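Local structure of CBS domain-containing protein (Pyrococcus horikoshii, 2YZI) at residues V38-V43 / I103-I108; G52-S57 / I72-I77. The protein is of unknown function but, as a protein of two CBS domains, probably senses or binds an adenosine-type nucleotide in the manner of other Bateman modules. All blocks are in the same frame, centred on the assembly; numbering follows the deposited sequence.

Contact 1: residues V38-V43 / I103-I108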
ATOM      1  N   VAL B  38      -8.559  -3.882   0.771  1.00 26.72           N
ATOM      2  CA  VAL B  38      -7.387  -4.564   1.316  1.00 25.59           C
ATOM      3  C   VAL B  38      -6.311  -4.726   0.248  1.00 25.06           C
ATOM      4  O   VAL B  38      -6.615  -4.893  -0.936  1.00 23.54           O
ATOM      5  CB  VAL B  38      -7.750  -5.943   1.904  1.00 25.38           C
ATOM      6  CG1 VAL B  38      -8.653  -5.760   3.111  1.00 24.09           C
ATOM      7  CG2 VAL B  38      -8.421  -6.808   0.855  1.00 23.28           C
ATOM      8  N   GLY B  39      -5.050  -4.657   0.670  1.00 24.21           N
ATOM      9  CA  GLY B  39      -3.952  -4.772  -0.271  1.00 22.05           C
ATOM     10  C   GLY B  39      -3.448  -6.184  -0.498  1.00 21.56           C
ATOM     11  O   GLY B  39      -2.576  -6.411  -1.338  1.00 22.16           O
ATOM     12  N   SER B  40      -4.009  -7.140   0.230  1.00 20.33           N
ATOM     13  CA  SER B  40      -3.573  -8.519   0.110  1.00 18.87           C
ATOM     14  C   SER B  40      -4.689  -9.514   0.349  1.00 18.59           C
ATOM     15  O   SER B  40      -5.776  -9.162   0.788  1.00 19.16           O
ATOM     16  CB  SER B  40      -2.425  -8.798   1.098  1.00 18.91           C
ATOM     17  OG  SER B  40      -2.837  -8.616   2.443  1.00 18.06           O
ATOM     18  N   LEU B  41      -4.391 -10.768   0.054  1.00 16.79           N
ATOM     19  CA  LEU B  41      -5.332 -11.857   0.222  1.00 15.71           C
ATOM     20  C   LEU B  41      -4.570 -13.144   0.507  1.00 16.32           C
ATOM     21  O   LEU B  41      -3.473 -13.349  -0.009  1.00 13.04           O
ATOM     22  CB  LEU B  41      -6.152 -12.050  -1.060  1.00 15.22           C
ATOM     23  CG  LEU B  41      -7.146 -10.974  -1.516  1.00 14.15           C
ATOM     24  CD1 LEU B  41      -7.670 -11.335  -2.893  1.00 12.10           C
ATOM     25  CD2 LEU B  41      -8.303 -10.873  -0.522  1.00 15.55           C
ATOM     26  N   VAL B  42      -5.148 -13.991   1.354  1.00 14.93           N
ATOM     27  CA  VAL B  42      -4.570 -15.294   1.636  1.00 16.14           C
ATOM     28  C   VAL B  42      -5.394 -16.221   0.757  1.00 15.90           C
ATOM     29  O   VAL B  42      -6.518 -15.888   0.388  1.00 14.79           O
ATOM     30  CB  VAL B  42      -4.759 -15.722   3.104  1.00 16.55           C
ATOM     31  CG1 VAL B  42      -3.865 -14.893   4.011  1.00 17.91           C
ATOM     32  CG2 VAL B  42      -6.226 -15.571   3.505  1.00 17.63           C
ATOM     33  N   VAL B  43      -4.840 -17.372   0.415  1.00 16.93           N
ATOM     34  CA  VAL B  43      -5.537 -18.349  -0.413  1.00 16.07           C
ATOM     35  C   VAL B  43      -5.773 -19.592   0.433  1.00 17.70           C
ATOM     36  O   VAL B  43      -4.842 -20.117   1.044  1.00 19.00           O
ATOM     37  CB  VAL B  43      -4.699 -18.724  -1.642  1.00 14.86           C
ATOM     38  CG1 VAL B  43      -5.496 -19.673  -2.551  1.00 15.04           C
ATOM     39  CG2 VAL B  43      -4.287 -17.456  -2.383  1.00 13.43           C
ATOM     40  N   ILE B 103       7.709  -5.311   3.327  1.00 26.19           N
ATOM     41  CA  ILE B 103       6.309  -5.653   3.123  1.00 25.31           C
ATOM     42  C   ILE B 103       5.352  -4.611   3.689  1.00 25.59           C
ATOM     43  O   ILE B 103       5.698  -3.858   4.601  1.00 26.32           O
ATOM     44  CB  ILE B 103       5.974  -7.029   3.726  1.00 23.79           C
ATOM     45  CG1 ILE B 103       6.366  -7.059   5.203  1.00 24.27           C
ATOM     46  CG2 ILE B 103       6.685  -8.129   2.942  1.00 23.14           C
ATOM     47  CD1 ILE B 103       5.969  -8.346   5.903  1.00 22.10           C
ATOM     48  N   LYS B 104       4.147  -4.568   3.132  1.00 24.75           N
ATOM     49  CA  LYS B 104       3.127  -3.617   3.560  1.00 25.07           C
ATOM     50  C   LYS B 104       2.051  -4.305   4.389  1.00 24.47           C
ATOM     51  O   LYS B 104       1.168  -3.649   4.947  1.00 24.02           O
ATOM     52  CB  LYS B 104       2.474  -2.964   2.341  1.00 27.36           C
ATOM     53  CG  LYS B 104       3.407  -2.123   1.499  1.00 30.98           C
ATOM     54  CD  LYS B 104       2.638  -1.398   0.403  1.00 32.91           C
ATOM     55  CE  LYS B 104       3.503  -0.356  -0.283  1.00 34.99           C
ATOM     56  NZ  LYS B 104       2.709   0.458  -1.245  1.00 36.63           N
ATOM     57  N   HIS B 105       2.124  -5.631   4.450  1.00 22.08           N
ATOM     58  CA  HIS B 105       1.159  -6.423   5.204  1.00 21.75           C
ATOM     59  C   HIS B 105       1.904  -7.579   5.853  1.00 21.22           C
ATOM     60  O   HIS B 105       2.775  -8.179   5.234  1.00 21.66           O
ATOM     61  CB  HIS B 105       0.076  -7.002   4.277  1.00 21.64           C
ATOM     62  CG  HIS B 105      -0.124  -6.229   3.009  1.00 24.05           C
ATOM     63  ND1 HIS B 105       0.855  -6.114   2.044  1.00 24.72           N
ATOM     64  CD2 HIS B 105      -1.188  -5.531   2.547  1.00 24.04           C
ATOM     65  CE1 HIS B 105       0.401  -5.379   1.045  1.00 24.53           C
ATOM     66  NE2 HIS B 105      -0.835  -5.012   1.325  1.00 24.93           N
ATOM     67  N   ILE B 106       1.563  -7.890   7.097  1.00 19.36           N
ATOM     68  CA  ILE B 106       2.201  -9.004   7.794  1.00 18.51           C
ATOM     69  C   ILE B 106       1.153  -9.796   8.573  1.00 18.97           C
ATOM     70  O   ILE B 106       0.412  -9.240   9.384  1.00 19.10           O
ATOM     71  CB  ILE B 106       3.325  -8.508   8.747  1.00 18.64           C
ATOM     72  CG1 ILE B 106       4.107  -9.704   9.285  1.00 18.51           C
ATOM     73  CG2 ILE B 106       2.737  -7.675   9.881  1.00 18.00           C
ATOM     74  CD1 ILE B 106       5.398  -9.342  10.001  1.00 18.09           C
ATOM     75  N   LEU B 107       1.078 -11.098   8.304  1.00 18.17           N
ATOM     76  CA  LEU B 107       0.107 -11.960   8.976  1.00 17.48           C
ATOM     77  C   LEU B 107       0.457 -12.138  10.450  1.00 19.10           C
ATOM     78  O   LEU B 107       1.629 -12.234  10.811  1.00 18.54           O
ATOM     79  CB  LEU B 107       0.031 -13.325   8.278  1.00 14.19           C
ATOM     80  CG  LEU B 107      -0.606 -13.316   6.881  1.00 14.55           C
ATOM     81  CD1 LEU B 107      -0.481 -14.664   6.209  1.00 14.00           C
ATOM     82  CD2 LEU B 107      -2.062 -12.934   7.014  1.00 14.41           C
ATOM     83  N   ILE B 108      -0.561 -12.160  11.305  1.00 19.24           N
ATOM     84  CA  ILE B 108      -0.334 -12.330  12.727  1.00 19.34           C
ATOM     85  C   ILE B 108      -0.628 -13.769  13.125  1.00 21.87           C
ATOM     86  O   ILE B 108      -1.625 -14.367  12.718  1.00 20.83           O
ATOM     87  CB  ILE B 108      -1.195 -11.367  13.562  1.00 18.46           C
ATOM     88  CG1 ILE B 108      -0.992  -9.918  13.076  1.00 18.91           C
ATOM     89  CG2 ILE B 108      -0.816 -11.482  15.034  1.00 17.18           C
ATOM     90  CD1 ILE B 108       0.453  -9.423  13.119  1.00 14.93           C
TER

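Contact 2: residues G52-S57 / I72-I77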
ATOM      1  N   GLY B  52      -1.646 -20.177   0.409  1.00 14.78           N
ATOM      2  CA  GLY B  52      -0.920 -19.115  -0.253  1.00 15.00           C
ATOM      3  C   GLY B  52      -1.218 -17.720   0.248  1.00 16.38           C
ATOM      4  O   GLY B  52      -2.023 -17.529   1.152  1.00 15.47           O
ATOM      5  N   PHE B  53      -0.572 -16.740  -0.374  1.00 16.89           N
ATOM      6  CA  PHE B  53      -0.719 -15.343   0.002  1.00 16.76           C
ATOM      7  C   PHE B  53      -0.203 -14.488  -1.151  1.00 17.29           C
ATOM      8  O   PHE B  53       0.748 -14.884  -1.846  1.00 18.02           O
ATOM      9  CB  PHE B  53       0.133 -15.068   1.244  1.00 16.67           C
ATOM     10  CG  PHE B  53       0.115 -13.638   1.696  1.00 17.10           C
ATOM     11  CD1 PHE B  53      -0.905 -13.165   2.520  1.00 16.87           C
ATOM     12  CD2 PHE B  53       1.141 -12.764   1.323  1.00 16.58           C
ATOM     13  CE1 PHE B  53      -0.901 -11.850   2.968  1.00 16.06           C
ATOM     14  CE2 PHE B  53       1.153 -11.449   1.768  1.00 14.23           C
ATOM     15  CZ  PHE B  53       0.128 -10.991   2.593  1.00 13.92           C
ATOM     16  N   PHE B  54      -0.816 -13.326  -1.355  1.00 16.31           N
ATOM     17  CA  PHE B  54      -0.378 -12.427  -2.416  1.00 16.17           C
ATOM     18  C   PHE B  54      -0.913 -11.002  -2.250  1.00 16.82           C
ATOM     19  O   PHE B  54      -1.970 -10.767  -1.658  1.00 16.29           O
ATOM     20  CB  PHE B  54      -0.752 -12.997  -3.795  1.00 14.43           C
ATOM     21  CG  PHE B  54      -2.222 -12.939  -4.108  1.00 16.47           C
ATOM     22  CD1 PHE B  54      -2.797 -11.767  -4.596  1.00 15.10           C
ATOM     23  CD2 PHE B  54      -3.028 -14.070  -3.940  1.00 14.44           C
ATOM     24  CE1 PHE B  54      -4.156 -11.722  -4.917  1.00 16.50           C
ATOM     25  CE2 PHE B  54      -4.389 -14.037  -4.258  1.00 16.78           C
ATOM     26  CZ  PHE B  54      -4.957 -12.864  -4.748  1.00 17.07           C
ATOM     27  N   THR B  55      -0.155 -10.050  -2.780  1.00 16.67           N
ATOM     28  CA  THR B  55      -0.505  -8.638  -2.686  1.00 17.17           C
ATOM     29  C   THR B  55      -0.871  -8.059  -4.037  1.00 16.77           C
ATOM     30  O   THR B  55      -0.865  -8.755  -5.046  1.00 16.20           O
ATOM     31  CB  THR B  55       0.669  -7.816  -2.141  1.00 16.70           C
ATOM     32  OG1 THR B  55       1.740  -7.839  -3.092  1.00 19.39           O
ATOM     33  CG2 THR B  55       1.152  -8.386  -0.818  1.00 14.62           C
ATOM     34  N   LYS B  56      -1.204  -6.773  -4.037  1.00 18.82           N
ATOM     35  CA  LYS B  56      -1.549  -6.068  -5.259  1.00 18.48           C
ATOM     36  C   LYS B  56      -0.259  -5.941  -6.060  1.00 17.75           C
ATOM     37  O   LYS B  56      -0.251  -6.026  -7.290  1.00 16.92           O
ATOM     38  CB  LYS B  56      -2.109  -4.683  -4.925  1.00 18.51           C
ATOM     39  CG  LYS B  56      -3.515  -4.696  -4.325  1.00 19.19           C
ATOM     40  CD  LYS B  56      -4.001  -3.284  -4.002  1.00 19.37           C
ATOM     41  CE  LYS B  56      -5.432  -3.282  -3.456  1.00 19.19           C
ATOM     42  NZ  LYS B  56      -5.925  -1.918  -3.077  1.00 15.74           N
ATOM     43  N   SER B  57       0.837  -5.758  -5.335  1.00 17.62           N
ATOM     44  CA  SER B  57       2.136  -5.628  -5.954  1.00 19.10           C
ATOM     45  C   SER B  57       2.482  -6.897  -6.725  1.00 21.03           C
ATOM     46  O   SER B  57       3.028  -6.818  -7.826  1.00 22.50           O
ATOM     47  CB  SER B  57       3.195  -5.349  -4.891  1.00 18.43           C
ATOM     48  OG  SER B  57       4.410  -4.956  -5.490  1.00 20.45           O
ATOM     49  N   ILE B  72      -6.199 -15.705 -15.320  1.00 35.53           N
ATOM     50  CA  ILE B  72      -5.434 -16.788 -14.712  1.00 33.69           C
ATOM     51  C   ILE B  72      -5.722 -16.915 -13.217  1.00 31.32           C
ATOM     52  O   ILE B  72      -5.954 -15.922 -12.526  1.00 31.83           O
ATOM     53  CB  ILE B  72      -3.901 -16.617 -14.893  1.00 33.33           C
ATOM     54  CG1 ILE B  72      -3.402 -15.408 -14.095  1.00 34.73           C
ATOM     55  CG2 ILE B  72      -3.565 -16.482 -16.370  1.00 33.88           C
ATOM     56  CD1 ILE B  72      -1.900 -15.314 -13.997  1.00 33.82           C
ATOM     57  N   PRO B  73      -5.722 -18.150 -12.699  1.00 29.67           N
ATOM     58  CA  PRO B  73      -5.985 -18.361 -11.273  1.00 28.11           C
ATOM     59  C   PRO B  73      -4.830 -17.832 -10.427  1.00 25.47           C
ATOM     60  O   PRO B  73      -3.664 -18.039 -10.759  1.00 24.68           O
ATOM     61  CB  PRO B  73      -6.139 -19.872 -11.183  1.00 29.13           C
ATOM     62  CG  PRO B  73      -5.171 -20.358 -12.229  1.00 28.96           C
ATOM     63  CD  PRO B  73      -5.476 -19.433 -13.383  1.00 29.83           C
ATOM     64  N   VAL B  74      -5.165 -17.137  -9.344  1.00 24.54           N
ATOM     65  CA  VAL B  74      -4.173 -16.561  -8.436  1.00 21.55           C
ATOM     66  C   VAL B  74      -3.140 -17.587  -7.961  1.00 22.12           C
ATOM     67  O   VAL B  74      -2.064 -17.236  -7.479  1.00 18.91           O
ATOM     68  CB  VAL B  74      -4.867 -15.954  -7.207  1.00 22.03           C
ATOM     69  CG1 VAL B  74      -5.912 -14.958  -7.652  1.00 21.53           C
ATOM     70  CG2 VAL B  74      -5.507 -17.039  -6.379  1.00 18.32           C
ATOM     71  N   GLU B  75      -3.480 -18.857  -8.095  1.00 22.22           N
ATOM     72  CA  GLU B  75      -2.587 -19.927  -7.687  1.00 24.67           C
ATOM     73  C   GLU B  75      -1.264 -19.795  -8.437  1.00 25.40           C
ATOM     74  O   GLU B  75      -0.200 -20.156  -7.926  1.00 25.65           O
ATOM     75  CB  GLU B  75      -3.237 -21.278  -7.992  1.00 24.91           C
ATOM     76  CG  GLU B  75      -2.341 -22.471  -7.759  1.00 31.06           C
ATOM     77  CD  GLU B  75      -2.992 -23.778  -8.162  1.00 32.60           C
ATOM     78  OE1 GLU B  75      -4.046 -24.126  -7.589  1.00 33.20           O
ATOM     79  OE2 GLU B  75      -2.447 -24.459  -9.051  1.00 35.18           O
ATOM     80  N   ARG B  76      -1.339 -19.246  -9.643  1.00 25.12           N
ATOM     81  CA  ARG B  76      -0.171 -19.074 -10.492  1.00 26.84           C
ATOM     82  C   ARG B  76       0.745 -17.909 -10.135  1.00 26.24           C
ATOM     83  O   ARG B  76       1.848 -17.812 -10.670  1.00 25.25           O
ATOM     84  CB  ARG B  76      -0.619 -18.936 -11.947  1.00 29.38           C
ATOM     85  CG  ARG B  76      -1.256 -20.188 -12.496  1.00 34.22           C
ATOM     86  CD  ARG B  76      -1.610 -20.049 -13.962  1.00 38.40           C
ATOM     87  NE  ARG B  76      -0.481 -19.592 -14.769  1.00 42.00           N
ATOM     88  CZ  ARG B  76       0.740 -20.121 -14.735  1.00 43.39           C
ATOM     89  NH1 ARG B  76       1.005 -21.138 -13.924  1.00 43.99           N
ATOM     90  NH2 ARG B  76       1.697 -19.631 -15.515  1.00 43.13           N
ATOM     91  N   ILE B  77       0.295 -17.034  -9.236  1.00 25.05           N
ATOM     92  CA  ILE B  77       1.094 -15.879  -8.847  1.00 26.03           C
ATOM     93  C   ILE B  77       1.258 -15.698  -7.350  1.00 27.24           C
ATOM     94  O   ILE B  77       1.921 -14.759  -6.913  1.00 25.86           O
ATOM     95  CB  ILE B  77       0.494 -14.568  -9.385  1.00 26.10           C
ATOM     96  CG1 ILE B  77      -0.904 -14.354  -8.804  1.00 26.30           C
ATOM     97  CG2 ILE B  77       0.474 -14.595 -10.888  1.00 27.59           C
ATOM     98  CD1 ILE B  77      -1.423 -12.947  -8.968  1.00 27.01           C
TER

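Contact 1: residues V38-V43 / I103-I108
Ser-40 and His-105 meet side chain to ring at the centre of the chain. Ser-40 CB sits over one face of the imidazole, 4.0 Å from the ring centroid and 18° off its normal, a CH-pi contact. The methylene is displaced toward the rim of the ring. Ser-40 OG lies beside it, 3.5 Å from His-105 CD2. With chi1 at 62°, the hydroxyl stands between the backbone N and the carbonyl carbon of its own residue, and this turns it to the CG–CD2 side of the ring. Gly-39 passes the neighbouring NE2 corner of the imidazole. Its carbonyl carbon is 3.4 Å from His-105 NE2, approaching obliquely. Gly-39 O is also near NE2, but the angle is too poor for a hydrogen bond. The backbone of Gly-39 thus lies close against the ring. An alanine in place of His-105 would take away the ring and would probably leave Ser-40 CB without its aromatic partner and a gap beside Gly-39.

Further along the strands, Val-42 and Leu-107 make an apolar pair. Val-42 CG1 lies 4.0 Å from both Leu-107 CD1 and CD2, so one methyl meets both tips of the leucine fork.

No hydrogen bond joins the two segments. The next shell comes from their strand neighbours. Ile-117 touches both Ser-40 and His-105, Phe-53 packs on Ser-40 and Val-42, and Thr-55 touches the histidine. Strand 40-44 belongs to the sheet of the first CBS domain and strand 105-110 to that of the second. Their side chains pack sheet against sheet, the arrangement by which paired CBS domains form a Bateman module.

Contact 2: residues G52-S57 / I72-I77
Phe-54 carries the contact from strand 50-55, and Val-74 meets it from the short 3-10 turn 74-76. Before it, Gly-52 and Phe-53 continue the strand. Phe-53 points away from the 3-10 turn, while its carbonyl O accepts a hydrogen bond from Thr-79 OG1. Phe-54 points toward the turn. Its chi1 of 72° sets the ring between its own backbone N and carbonyl carbon. The far end of the ring reaches Val-74. Phe-54 CE2 is 3.5 Å from Val-74 CB, and CZ is 3.7 Å from Val-74 CG1. The two side chains cross at about a right angle. Ile-77 adds a looser approach, its O lying 4.5 Å from Phe-54 CB. That oxygen is hydrogen-bonded to Arg-62 NH1. Thr-55 then N-caps helix 56-64. Across the dimer, Lys-56 NZ hydrogen-bonds to Ser-57 OG of the second subunit. The turn is held by its own backbone hydrogen bonds, Arg-76 N to Pro-73 O at 2.8 Å and Ile-77 N to Val-74 O at 2.9 Å. Between the two segments the chemistry is apolar and buried, with no hydrogen bond, so shape and the shedding of water probably hold the 3-10 turn to the strand.

Overall arrangement
The centres of the two contacts lie 11 Å apart, and they share one sheet. Strands 40-44 and 50-55 are antiparallel neighbours in it, joined where Val-43 N probably hydrogen-bonds to Gly-52 O and Leu-41 N probably hydrogen-bonds to Phe-54 O. Along the chain the order is 38-43, 52-57, 72-77 and 103-108, so both segments of contact 2 fall between those of contact 1. Contact 1 lies near the middle of the chain and joins the sheets of the two CBS domains. Contact 2 lies about 12 Å from the chain centre and packs the loop between helix 56-64 and strand 84-86 against strand 50-55. The hairpin of strands 40-44 and 50-55 thus meets the second sheet through contact 1 and the 72-77 loop through contact 2.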